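Local coordinates for protein formate-dependent phosphoribosylglycinamide formyltransferase (Mycobacterium tuberculosis H37Rv, PDB 6KHR) that belongs to the ATP-grasp family and has a large antiparallel sheet flanked by helices, at residues R126-A129 against G133-R136; M228-S233 against S275-I280; A245-R250 against A314-R319; F290-M295 against V301-V306; V308-S313 against S324-Q329. One frame throughout, in Å; residues are numbered along the deposited sequence.

Contact 1. Residues R126-A129 against G133-R136; sequences RCTA and GLRR
The elbow between helix 122-129 and helix 131-141 brings C127 and T128 against L134. CA atoms of C127 and L134 lie 5.7 Å apart, and L134 supplies nearly half of the 122 Å² buried between the segments. Its CB sits 3.3 Å from C127 O, and the CD1 branch stays near the same carbonyl oxygen at 3.8 Å. These are apolar carbons beside a backbone oxygen, a van der Waals approach. CD1 also meets T128 CG2 at 4.2 Å, the two side chains crossing obliquely. With CG trans to the backbone N (chi1 -178°), L134 carries CD1 past the C127 carbonyl to that methyl. Successive helices of this kind follow strand 117-118, an edge of the five-stranded parallel sheet, and lie next to the hairpin of the large antiparallel sheet. L134 accordingly turns its CD2 branch to D305 and V306 of strand 300-307, while C127 and T128 both reach L284 at the end of helix 267-284. T128 divides its branches by chemistry: OG1, held between N and the carbonyl carbon (chi1 60°), is hydrogen-bonded to A124 O one turn back in its own helix, and CG2 is the methyl offered to L134.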
# COMPACT_ATOMS: atom_id res chain seq x y z
N ARG A 126 -9.58 26.62 -1.39
CA ARG A 126 -10.55 27.63 -0.98
C ARG A 126 -11.96 27.29 -1.45
O ARG A 126 -12.92 27.43 -0.69
CB ARG A 126 -10.14 29.01 -1.49
CG ARG A 126 -11.21 30.07 -1.24
CD ARG A 126 -10.77 31.46 -1.65
NE ARG A 126 -9.54 31.87 -0.96
CZ ARG A 126 -9.50 32.35 0.28
NH1 ARG A 126 -10.62 32.50 0.98
NH2 ARG A 126 -8.34 32.69 0.82
N CYS A 127 -12.11 26.84 -2.70
CA CYS A 127 -13.45 26.62 -3.23
C CYS A 127 -14.16 25.50 -2.49
O CYS A 127 -15.38 25.57 -2.29
CB CYS A 127 -13.39 26.31 -4.72
SG CYS A 127 -12.84 27.69 -5.73
N THR A 128 -13.43 24.48 -2.08
CA THR A 128 -14.08 23.29 -1.56
C THR A 128 -14.27 23.31 -0.06
O THR A 128 -14.92 22.42 0.48
CB THR A 128 -13.29 22.05 -1.94
OG1 THR A 128 -11.97 22.16 -1.39
CG2 THR A 128 -13.21 21.94 -3.46
N ALA A 129 -13.71 24.30 0.63
CA ALA A 129 -13.99 24.51 2.04
C ALA A 129 -15.11 25.50 2.26
O ALA A 129 -15.64 25.58 3.37
CB ALA A 129 -12.74 24.99 2.78
N GLY A 133 -20.16 28.50 -1.53
CA GLY A 133 -19.56 28.91 -2.79
C GLY A 133 -19.32 27.76 -3.73
O GLY A 133 -19.30 27.94 -4.96
N LEU A 134 -19.14 26.56 -3.19
CA LEU A 134 -18.93 25.40 -4.05
C LEU A 134 -20.25 24.96 -4.68
O LEU A 134 -20.29 24.60 -5.87
CB LEU A 134 -18.28 24.26 -3.25
CG LEU A 134 -18.02 23.03 -4.14
CD1 LEU A 134 -16.83 23.32 -5.02
CD2 LEU A 134 -17.80 21.77 -3.31
N ARG A 135 -21.34 24.97 -3.90
CA ARG A 135 -22.65 24.69 -4.48
C ARG A 135 -22.96 25.68 -5.59
O ARG A 135 -23.32 25.28 -6.71
CB ARG A 135 -23.73 24.74 -3.39
CG ARG A 135 -24.17 23.38 -2.90
CD ARG A 135 -24.87 22.58 -4.00
NE ARG A 135 -24.84 21.15 -3.70
CZ ARG A 135 -25.84 20.48 -3.13
NH1 ARG A 135 -26.95 21.12 -2.80
NH2 ARG A 135 -25.73 19.18 -2.90
N ARG A 136 -22.80 26.98 -5.31
CA ARG A 136 -23.09 28.00 -6.31
C ARG A 136 -22.16 27.89 -7.51
O ARG A 136 -22.58 28.18 -8.64
CB ARG A 136 -23.00 29.39 -5.68

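Contact 2. Residues M228-S233 against S275-I280; sequences MIVVCS and SIAARI
M228 and A277 mark the nearest backbone approach between strand segment 228-233 and helical segment 275-280, with 6.7 Å between their CA atoms. The strand is regular and extended, so M228 and V230, two residues apart, direct their CB atoms to the same side of the sheet. Opposite these two side chains the helix presents A277, whose CB is aimed at the strand. That one methyl is shared: it lies 3.8 Å from V230 CG2 and 4.0 Å from M228 CB. The evidence is of purely apolar contact, since every atom that touches is carbon. V230 uses only its CG2 branch here; CG1 is trans to the backbone N (chi1 -178°), and CG2 is the branch next to that N, on the A277 side. M228 contributes its CB, the first atom of a chain that then bends at chi2 and chi3 and packs on L294 and A273. Because alanine ends at CB, the helix backbone can come this close to the sheet with 117 Å² buried in total. Helix 267-284 thus lies on one face of the antiparallel sheet in which strand 224-235 runs between strands 238-252 and 288-297, and V281 of the same helix continues the packing along V230 and C232, with I276 and I280 turned to L294 and V292 of strand 288-297.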
# COMPACT_ATOMS: atom_id res chain seq x y z
N MET A 228 -16.70 9.31 -7.31
CA MET A 228 -15.90 9.34 -8.54
C MET A 228 -14.54 9.92 -8.19
O MET A 228 -14.44 11.10 -7.84
CB MET A 228 -16.57 10.19 -9.62
CG MET A 228 -17.94 9.74 -10.01
SD MET A 228 -17.86 8.29 -11.06
CE MET A 228 -16.69 8.93 -12.28
N ILE A 229 -13.51 9.09 -8.26
CA ILE A 229 -12.15 9.54 -8.02
C ILE A 229 -11.59 9.98 -9.35
O ILE A 229 -11.50 9.17 -10.28
CB ILE A 229 -11.26 8.43 -7.44
CG1 ILE A 229 -11.77 7.97 -6.07
CG2 ILE A 229 -9.82 8.98 -7.31
CD1 ILE A 229 -11.58 8.97 -5.00
N VAL A 230 -11.21 11.26 -9.43
CA VAL A 230 -10.62 11.84 -10.63
C VAL A 230 -9.17 12.19 -10.33
O VAL A 230 -8.86 12.76 -9.27
CB VAL A 230 -11.41 13.07 -11.10
CG1 VAL A 230 -10.79 13.58 -12.36
CG2 VAL A 230 -12.87 12.73 -11.31
N VAL A 231 -8.29 11.83 -11.25
CA VAL A 231 -6.86 12.00 -11.11
C VAL A 231 -6.39 12.91 -12.22
O VAL A 231 -6.65 12.63 -13.40
CB VAL A 231 -6.11 10.66 -11.20
CG1 VAL A 231 -4.59 10.88 -11.07
CG2 VAL A 231 -6.66 9.64 -10.19
N CYS A 232 -5.69 13.98 -11.86
CA CYS A 232 -5.10 14.90 -12.81
C CYS A 232 -3.60 14.92 -12.58
O CYS A 232 -3.13 15.33 -11.51
CB CYS A 232 -5.70 16.29 -12.66
SG CYS A 232 -7.47 16.22 -12.81
N SER A 233 -2.84 14.47 -13.57
CA SER A 233 -1.40 14.54 -13.47
C SER A 233 -0.83 14.92 -14.83
O SER A 233 -1.56 15.29 -15.76
CB SER A 233 -0.80 13.23 -12.97
OG SER A 233 0.59 13.39 -12.73
N SER A 275 -19.16 13.07 -16.96
CA SER A 275 -19.33 14.44 -17.41
C SER A 275 -19.29 15.41 -16.23
O SER A 275 -18.49 16.36 -16.22
CB SER A 275 -20.65 14.55 -18.17
OG SER A 275 -20.67 15.70 -18.96
N ILE A 276 -20.11 15.15 -15.21
CA ILE A 276 -20.16 15.98 -13.99
C ILE A 276 -18.81 15.99 -13.28
O ILE A 276 -18.27 17.06 -12.95
CB ILE A 276 -21.26 15.47 -13.04
CG1 ILE A 276 -22.64 15.68 -13.64
CG2 ILE A 276 -21.11 16.09 -11.66
CD1 ILE A 276 -23.73 14.92 -12.90
N ALA A 277 -18.27 14.80 -12.99
CA ALA A 277 -16.95 14.70 -12.36
C ALA A 277 -15.91 15.51 -13.13
O ALA A 277 -15.19 16.33 -12.54
CB ALA A 277 -16.53 13.23 -12.26
N ALA A 278 -15.85 15.35 -14.45
CA ALA A 278 -14.83 16.03 -15.25
C ALA A 278 -15.00 17.54 -15.21
O ALA A 278 -14.01 18.28 -15.24
CB ALA A 278 -14.87 15.55 -16.69
N ARG A 279 -16.25 18.02 -15.14
CA ARG A 279 -16.43 19.46 -15.27
C ARG A 279 -16.12 20.19 -13.97
O ARG A 279 -15.43 21.21 -13.98
CB ARG A 279 -17.83 19.77 -15.80
CG ARG A 279 -18.05 19.22 -17.20
CD ARG A 279 -19.39 19.58 -17.83
NE ARG A 279 -19.26 20.80 -18.60
CZ ARG A 279 -19.49 22.01 -18.10
NH1 ARG A 279 -19.87 22.12 -16.84
NH2 ARG A 279 -19.34 23.09 -18.85
N ILE A 280 -16.57 19.68 -12.82
CA ILE A 280 -16.18 20.34 -11.57
C ILE A 280 -14.67 20.30 -11.38
O ILE A 280 -14.07 21.25 -10.85
CB ILE A 280 -16.92 19.73 -10.36
CG1 ILE A 280 -16.72 20.61 -9.13
CG2 ILE A 280 -16.41 18.36 -10.03
CD1 ILE A 280 -17.40 21.93 -9.24

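Contact 3. Residues A245-R250 against A314-R319; sequences APIGHR and AWVTVR
I247 meets A314, V316 and T317 without any aromatic face between them; the flat rings of these segments find partners elsewhere. The W315 indole is set edge-to-face with F326, and the H249 imidazole is hydrogen-bonded through NE2 to E293 OE2 of strand 288-297. The flat group that matters inside the contact is the A314 carbonyl: T317 N donates to its oxygen at 2.8 Å, and T317 OG1 donates too, standing 19° off the carbonyl plane. Both branches of I247 are engaged. CG2 faces V316 CG1 at 4.0 Å, the two side chains reaching toward each other tip to tip, while CD1 extends to T317 CG2 at 3.9 Å, where the chains cross near a right angle. CD1 also comes within 4.2 Å of A314 CA. T317 can serve both needs because OG1 is tucked between its backbone N and carbonyl carbon (chi1 58°), which leaves CG2 beside that N, on the I247 side. Strand 238-252 is thereby joined to the turn entering helix 317-320. The chemistry implies a division of labour: contact across the segments is apolar, while A314 O takes both T317 donors, consistent with a turn held from within, and T317 OG1 accepts from V325 N.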
# COMPACT_ATOMS: atom_id res chain seq x y z
N ALA A 245 -12.96 3.63 -11.48
CA ALA A 245 -14.27 2.99 -11.52
C ALA A 245 -15.11 3.51 -10.36
O ALA A 245 -14.59 3.73 -9.26
CB ALA A 245 -14.16 1.46 -11.44
N PRO A 246 -16.41 3.73 -10.57
CA PRO A 246 -17.26 4.29 -9.51
C PRO A 246 -17.11 3.50 -8.23
O PRO A 246 -17.04 2.27 -8.25
CB PRO A 246 -18.68 4.17 -10.08
CG PRO A 246 -18.49 4.13 -11.54
CD PRO A 246 -17.18 3.41 -11.78
N ILE A 247 -17.07 4.21 -7.10
CA ILE A 247 -17.01 3.60 -5.79
C ILE A 247 -18.35 3.85 -5.11
O ILE A 247 -18.74 5.01 -4.92
CB ILE A 247 -15.84 4.16 -4.96
CG1 ILE A 247 -14.50 3.80 -5.60
CG2 ILE A 247 -15.84 3.63 -3.51
CD1 ILE A 247 -13.32 4.45 -4.81
N GLY A 248 -19.09 2.76 -4.81
CA GLY A 248 -20.32 2.87 -4.05
C GLY A 248 -20.03 2.86 -2.56
O GLY A 248 -19.11 2.19 -2.09
N HIS A 249 -20.82 3.62 -1.80
CA HIS A 249 -20.60 3.68 -0.35
C HIS A 249 -21.89 4.01 0.37
O HIS A 249 -22.89 4.42 -0.23
CB HIS A 249 -19.49 4.67 0.03
CG HIS A 249 -19.77 6.10 -0.33
ND1 HIS A 249 -20.45 6.96 0.51
CD2 HIS A 249 -19.43 6.83 -1.42
CE1 HIS A 249 -20.52 8.15 -0.06
NE2 HIS A 249 -19.92 8.09 -1.23
N ARG A 250 -21.86 3.81 1.69
CA ARG A 250 -23.03 3.95 2.55
C ARG A 250 -22.64 3.75 4.01
O ARG A 250 -21.65 3.08 4.32
CB ARG A 250 -24.14 2.96 2.16
CG ARG A 250 -24.04 1.61 2.83
CD ARG A 250 -25.28 0.82 2.54
NE ARG A 250 -25.09 -0.57 2.91
CZ ARG A 250 -25.26 -1.04 4.13
NH1 ARG A 250 -25.65 -0.24 5.12
NH2 ARG A 250 -25.04 -2.33 4.37
N ALA A 314 -12.46 5.94 -0.41
CA ALA A 314 -11.36 5.55 -1.28
C ALA A 314 -10.54 4.37 -0.73
O ALA A 314 -9.80 3.75 -1.50
CB ALA A 314 -10.43 6.75 -1.52
N TRP A 315 -10.66 4.07 0.58
CA TRP A 315 -9.85 3.02 1.20
C TRP A 315 -9.93 1.69 0.48
O TRP A 315 -8.97 0.91 0.51
CB TRP A 315 -10.27 2.81 2.66
CG TRP A 315 -9.57 3.71 3.60
CD1 TRP A 315 -10.09 4.78 4.24
CD2 TRP A 315 -8.19 3.62 4.00
NE1 TRP A 315 -9.13 5.37 5.02
CE2 TRP A 315 -7.96 4.68 4.89
CE3 TRP A 315 -7.15 2.74 3.71
CZ2 TRP A 315 -6.72 4.89 5.49
CZ3 TRP A 315 -5.93 2.94 4.31
CH2 TRP A 315 -5.72 4.01 5.19
N VAL A 316 -11.06 1.39 -0.17
CA VAL A 316 -11.17 0.13 -0.90
C VAL A 316 -10.07 0.00 -1.94
O VAL A 316 -9.61 -1.11 -2.23
CB VAL A 316 -12.57 -0.01 -1.54
CG1 VAL A 316 -12.83 1.12 -2.54
CG2 VAL A 316 -12.72 -1.33 -2.24
N THR A 317 -9.59 1.13 -2.49
CA THR A 317 -8.63 1.09 -3.59
C THR A 317 -7.31 0.47 -3.16
O THR A 317 -6.62 -0.10 -4.02
CB THR A 317 -8.39 2.50 -4.19
OG1 THR A 317 -7.93 3.41 -3.19
CG2 THR A 317 -9.68 3.04 -4.84
N VAL A 318 -6.98 0.50 -1.86
CA VAL A 318 -5.73 -0.08 -1.37
C VAL A 318 -5.58 -1.52 -1.85
O VAL A 318 -4.47 -1.99 -2.10
CB VAL A 318 -5.64 0.03 0.17
CG1 VAL A 318 -4.52 -0.81 0.72
CG2 VAL A 318 -5.44 1.48 0.60
N ARG A 319 -6.71 -2.22 -2.05
CA ARG A 319 -6.68 -3.59 -2.55
C ARG A 319 -7.39 -3.81 -3.87
O ARG A 319 -7.15 -4.84 -4.51
CB ARG A 319 -7.29 -4.57 -1.52
CG ARG A 319 -6.42 -4.83 -0.31
CD ARG A 319 -5.15 -5.53 -0.74
NE ARG A 319 -4.18 -5.58 0.34
CZ ARG A 319 -2.87 -5.75 0.15
NH1 ARG A 319 -2.40 -5.87 -1.08
NH2 ARG A 319 -2.04 -5.78 1.19

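Contact 4. Residues F290-M295 against V301-V306; sequences FGVELM and VYFADV
E293 O is gripped by two successive backbone amides of the neighbouring strand: A304 N donates at 2.9 Å, tilted 35° from the carbonyl plane, and D305 N adds a weak bond at 3.4 Å. In return E293 N donates to D305 O at 2.6 Å. Further along, M295 and Y302 form a reciprocal pair, M295 N to Y302 O at 3.0 Å and Y302 N to M295 O at 2.9 Å. Two residues, A304 and D305, therefore face the single residue E293, which defines a classic beta bulge in the hairpin of strands 288-297 and 300-307; the segment axes run antiparallel at 156°. The pairing steps from E293-D305 to L294-F303, a shift of one. Side chains then sort by face. On the side of V292, L294, F303 and V306, V292 CG2 lies 3.9 Å from V306 CG2, and L294 CD1 approaches V301 CG1 at 3.7 Å. Over the F303 ring stands D305 N, close to its centre. On the other side M295, bent at its end (chi3 -90°), crosses Y302 at about a right angle and carries CE to A304 CB at 3.6 Å. The E293 carboxylate leads away from the partner strand, where OE1 is hydrogen-bonded to T227 OG1 of strand 224-235.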
# COMPACT_ATOMS: atom_id res chain seq x y z
N PHE A 290 -9.05 14.03 -6.96
CA PHE A 290 -10.29 14.63 -6.51
C PHE A 290 -11.32 13.53 -6.31
O PHE A 290 -11.42 12.60 -7.12
CB PHE A 290 -10.81 15.67 -7.51
CG PHE A 290 -9.87 16.83 -7.73
CD1 PHE A 290 -8.70 16.68 -8.48
CD2 PHE A 290 -10.15 18.08 -7.19
CE1 PHE A 290 -7.84 17.74 -8.67
CE2 PHE A 290 -9.29 19.16 -7.39
CZ PHE A 290 -8.13 18.98 -8.13
N GLY A 291 -12.06 13.62 -5.20
CA GLY A 291 -13.19 12.76 -4.96
C GLY A 291 -14.47 13.54 -5.21
O GLY A 291 -14.71 14.57 -4.58
N VAL A 292 -15.25 13.07 -6.16
CA VAL A 292 -16.46 13.78 -6.55
C VAL A 292 -17.64 12.97 -6.08
O VAL A 292 -17.79 11.80 -6.46
CB VAL A 292 -16.53 14.02 -8.07
CG1 VAL A 292 -17.90 14.49 -8.45
CG2 VAL A 292 -15.51 15.02 -8.47
N GLU A 293 -18.47 13.58 -5.24
CA GLU A 293 -19.58 12.88 -4.63
C GLU A 293 -20.84 13.05 -5.47
O GLU A 293 -21.20 14.18 -5.84
CB GLU A 293 -19.79 13.38 -3.20
CG GLU A 293 -18.70 12.90 -2.25
CD GLU A 293 -18.54 11.37 -2.25
OE1 GLU A 293 -17.44 10.88 -1.89
OE2 GLU A 293 -19.50 10.65 -2.58
N LEU A 294 -21.49 11.93 -5.77
CA LEU A 294 -22.71 11.91 -6.57
C LEU A 294 -23.79 11.06 -5.91
O LEU A 294 -23.53 10.16 -5.11
CB LEU A 294 -22.45 11.40 -7.99
CG LEU A 294 -21.25 11.96 -8.74
CD1 LEU A 294 -21.08 11.20 -10.03
CD2 LEU A 294 -21.48 13.41 -9.01
N MET A 295 -25.03 11.38 -6.28
CA MET A 295 -26.24 10.65 -5.90
C MET A 295 -26.89 10.13 -7.17
O MET A 295 -27.01 10.86 -8.15
CB MET A 295 -27.21 11.56 -5.14
CG MET A 295 -26.63 12.14 -3.86
SD MET A 295 -27.71 13.34 -3.06
CE MET A 295 -27.18 14.88 -3.82
N VAL A 301 -28.24 11.60 -12.21
CA VAL A 301 -27.04 11.78 -11.41
C VAL A 301 -27.04 13.20 -10.87
O VAL A 301 -27.32 14.15 -11.61
CB VAL A 301 -25.78 11.48 -12.23
CG1 VAL A 301 -24.53 11.65 -11.36
CG2 VAL A 301 -25.87 10.06 -12.79
N TYR A 302 -26.77 13.33 -9.58
CA TYR A 302 -26.73 14.61 -8.91
C TYR A 302 -25.35 14.85 -8.33
O TYR A 302 -24.74 13.95 -7.75
CB TYR A 302 -27.76 14.70 -7.79
CG TYR A 302 -29.18 14.48 -8.23
CD1 TYR A 302 -29.72 13.20 -8.28
CD2 TYR A 302 -29.99 15.54 -8.57
CE1 TYR A 302 -31.04 12.99 -8.67
CE2 TYR A 302 -31.30 15.34 -8.96
CZ TYR A 302 -31.82 14.07 -9.01
OH TYR A 302 -33.13 13.88 -9.40
N PHE A 303 -24.87 16.06 -8.51
CA PHE A 303 -23.68 16.50 -7.80
C PHE A 303 -24.01 16.73 -6.33
O PHE A 303 -24.98 17.42 -6.02
CB PHE A 303 -23.15 17.78 -8.44
CG PHE A 303 -22.00 18.36 -7.70
CD1 PHE A 303 -20.74 17.79 -7.84
CD2 PHE A 303 -22.18 19.43 -6.84
CE1 PHE A 303 -19.65 18.31 -7.16
CE2 PHE A 303 -21.11 19.96 -6.15
CZ PHE A 303 -19.83 19.40 -6.32
N ALA A 304 -23.21 16.17 -5.44
CA ALA A 304 -23.37 16.51 -4.03
C ALA A 304 -22.19 17.25 -3.45
O ALA A 304 -22.39 18.16 -2.64
CB ALA A 304 -23.63 15.26 -3.19
N ASP A 305 -20.96 16.88 -3.81
CA ASP A 305 -19.78 17.49 -3.21
C ASP A 305 -18.51 17.07 -3.96
O ASP A 305 -18.53 16.15 -4.78
CB ASP A 305 -19.66 17.12 -1.73
CG ASP A 305 -18.78 18.06 -0.97
OD1 ASP A 305 -18.42 19.12 -1.55
OD2 ASP A 305 -18.45 17.75 0.19
N VAL A 306 -17.41 17.74 -3.63
CA VAL A 306 -16.08 17.35 -4.07
C VAL A 306 -15.08 17.67 -2.96
O VAL A 306 -15.15 18.74 -2.34
CB VAL A 306 -15.67 18.03 -5.40
CG1 VAL A 306 -15.80 19.54 -5.31
CG2 VAL A 306 -14.25 17.61 -5.81

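Contact 5. Residues V308-S313 against S324-Q329; sequences VCPAGS and SVFELQ
P310 is the one residue of 308-313 that packs closely against helical segment 324-329, where it meets V325, F326 and Q329; its ring is poorly ordered, which limits how finely its distances can be read. The apolar contacts run through its CB, 3.9 Å from F326 CE1 and 4.3 Å from V325 CG2. P310 CB approaches the phenyl ring obliquely. One face of the F326 ring is occupied by V325 CG1, which stands above the ring centre.

A second kind of contact pairs pyrrolidine carbons with the flat amide of Q329. P310 CG is 3.6 Å from Q329 OE1, and P310 CD is 3.7 Å from Q329 NE2, the two side chains crossing at about a right angle. These are carbon-to-amide van der Waals contacts. Q329 gets there by setting CG between its backbone N and carbonyl carbon (chi1 52°) and extending beyond it; OE1 also comes up in plane at the edge of the F326 ring.

Hydrogen bonds belong to the helix start itself. E327 N donates to S324 OG at 3.2 Å, and S324 N donates to E327 OE1 at 2.9 Å, reaching the anti lone pair of that oxygen. The other carboxylate oxygen, OE2, forms a salt bridge with R319 of the second subunit. Reciprocal bonds between N-cap S324 and E327 are the signature of a capping box, here opening helix 325-334 beside the loop that leaves the hairpin.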
# COMPACT_ATOMS: atom_id res chain seq x y z
N VAL A 308 -10.75 17.69 -2.09
CA VAL A 308 -9.38 17.63 -2.58
C VAL A 308 -8.53 16.69 -1.73
O VAL A 308 -7.31 16.61 -1.90
CB VAL A 308 -8.74 19.04 -2.61
CG1 VAL A 308 -9.61 20.02 -3.39
CG2 VAL A 308 -8.48 19.54 -1.18
N CYS A 309 -9.17 15.95 -0.82
CA CYS A 309 -8.49 15.03 0.09
C CYS A 309 -9.03 13.61 -0.07
O CYS A 309 -10.21 13.42 -0.34
CB CYS A 309 -8.66 15.47 1.55
SG CYS A 309 -8.40 17.23 1.88
N PRO A 310 -8.18 12.57 0.12
CA PRO A 310 -8.63 11.20 -0.14
C PRO A 310 -9.76 10.77 0.78
O PRO A 310 -9.57 10.60 1.99
CB PRO A 310 -7.37 10.36 0.11
CG PRO A 310 -6.55 11.18 1.04
CD PRO A 310 -6.81 12.61 0.65
N ALA A 311 -10.95 10.57 0.21
CA ALA A 311 -12.13 10.26 1.01
C ALA A 311 -12.00 8.92 1.72
O ALA A 311 -11.28 8.01 1.27
CB ALA A 311 -13.38 10.27 0.13
N GLY A 312 -12.70 8.80 2.84
CA GLY A 312 -12.81 7.52 3.51
C GLY A 312 -13.27 6.40 2.60
O GLY A 312 -12.81 5.26 2.73
N SER A 313 -14.16 6.70 1.64
CA SER A 313 -14.60 5.63 0.75
C SER A 313 -13.49 5.13 -0.17
O SER A 313 -13.57 3.99 -0.65
CB SER A 313 -15.79 6.07 -0.10
OG SER A 313 -15.40 7.07 -1.01
N SER A 324 -3.34 2.46 -5.58
CA SER A 324 -4.31 2.94 -4.61
C SER A 324 -4.44 4.46 -4.72
O SER A 324 -3.59 5.15 -5.31
CB SER A 324 -3.90 2.56 -3.19
OG SER A 324 -2.71 3.23 -2.81
N VAL A 325 -5.51 4.98 -4.12
CA VAL A 325 -5.76 6.42 -4.18
C VAL A 325 -4.55 7.17 -3.65
O VAL A 325 -4.28 8.30 -4.09
CB VAL A 325 -7.04 6.78 -3.40
CG1 VAL A 325 -6.90 6.43 -1.92
CG2 VAL A 325 -7.41 8.25 -3.61
N PHE A 326 -3.78 6.56 -2.74
CA PHE A 326 -2.56 7.14 -2.20
C PHE A 326 -1.39 7.06 -3.17
O PHE A 326 -0.59 7.99 -3.27
CB PHE A 326 -2.20 6.45 -0.89
CG PHE A 326 -3.31 6.39 0.07
CD1 PHE A 326 -3.96 7.54 0.46
CD2 PHE A 326 -3.72 5.17 0.59
CE1 PHE A 326 -5.00 7.49 1.36
CE2 PHE A 326 -4.77 5.11 1.50
CZ PHE A 326 -5.41 6.26 1.88
N GLU A 327 -1.25 5.93 -3.87
CA GLU A 327 -0.22 5.88 -4.91
C GLU A 327 -0.57 6.83 -6.04
O GLU A 327 0.31 7.51 -6.59
CB GLU A 327 -0.04 4.44 -5.40
CG GLU A 327 0.36 3.47 -4.25
CD GLU A 327 0.37 1.97 -4.61
OE1 GLU A 327 -0.60 1.45 -5.22
OE2 GLU A 327 1.36 1.29 -4.24
N LEU A 328 -1.86 6.97 -6.37
CA LEU A 328 -2.22 7.94 -7.40
C LEU A 328 -1.89 9.37 -6.95
O LEU A 328 -1.34 10.16 -7.73
CB LEU A 328 -3.69 7.81 -7.77
CG LEU A 328 -4.17 6.49 -8.40
CD1 LEU A 328 -5.70 6.46 -8.41
CD2 LEU A 328 -3.60 6.29 -9.81
N GLN A 329 -2.20 9.72 -5.70
CA GLN A 329 -1.91 11.09 -5.31
C GLN A 329 -0.42 11.32 -5.07
O GLN A 329 0.05 12.44 -5.25
CB GLN A 329 -2.73 11.50 -4.09
CG GLN A 329 -2.66 10.57 -2.93
CD GLN A 329 -3.59 10.99 -1.81
OE1 GLN A 329 -3.57 10.41 -0.73
NE2 GLN A 329 -4.41 12.01 -2.07

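In the fold
Contacts 2, 3 and 5 are buried, whereas contacts 1 and 4 are partly buried. Contact 4 alone is strand-to-strand and is held by backbone hydrogen bonds; the others join across by van der Waals packing, partly against backbone atoms, and in contacts 3 and 5 the polar bonds run within a segment or to partners beyond the pair. Contacts 2, 3 and 4 share the large antiparallel sheet: M228 O and V230 O probably receive hydrogen bonds from V292 N and F290 N, and I229 packs on I247. T128 of contact 1 touches V308 of contact 5. Contacts 3 and 5, with centres about 10 Å apart, hold consecutive helices, and contact 4 is nested in the chain loop that contact 3 closes.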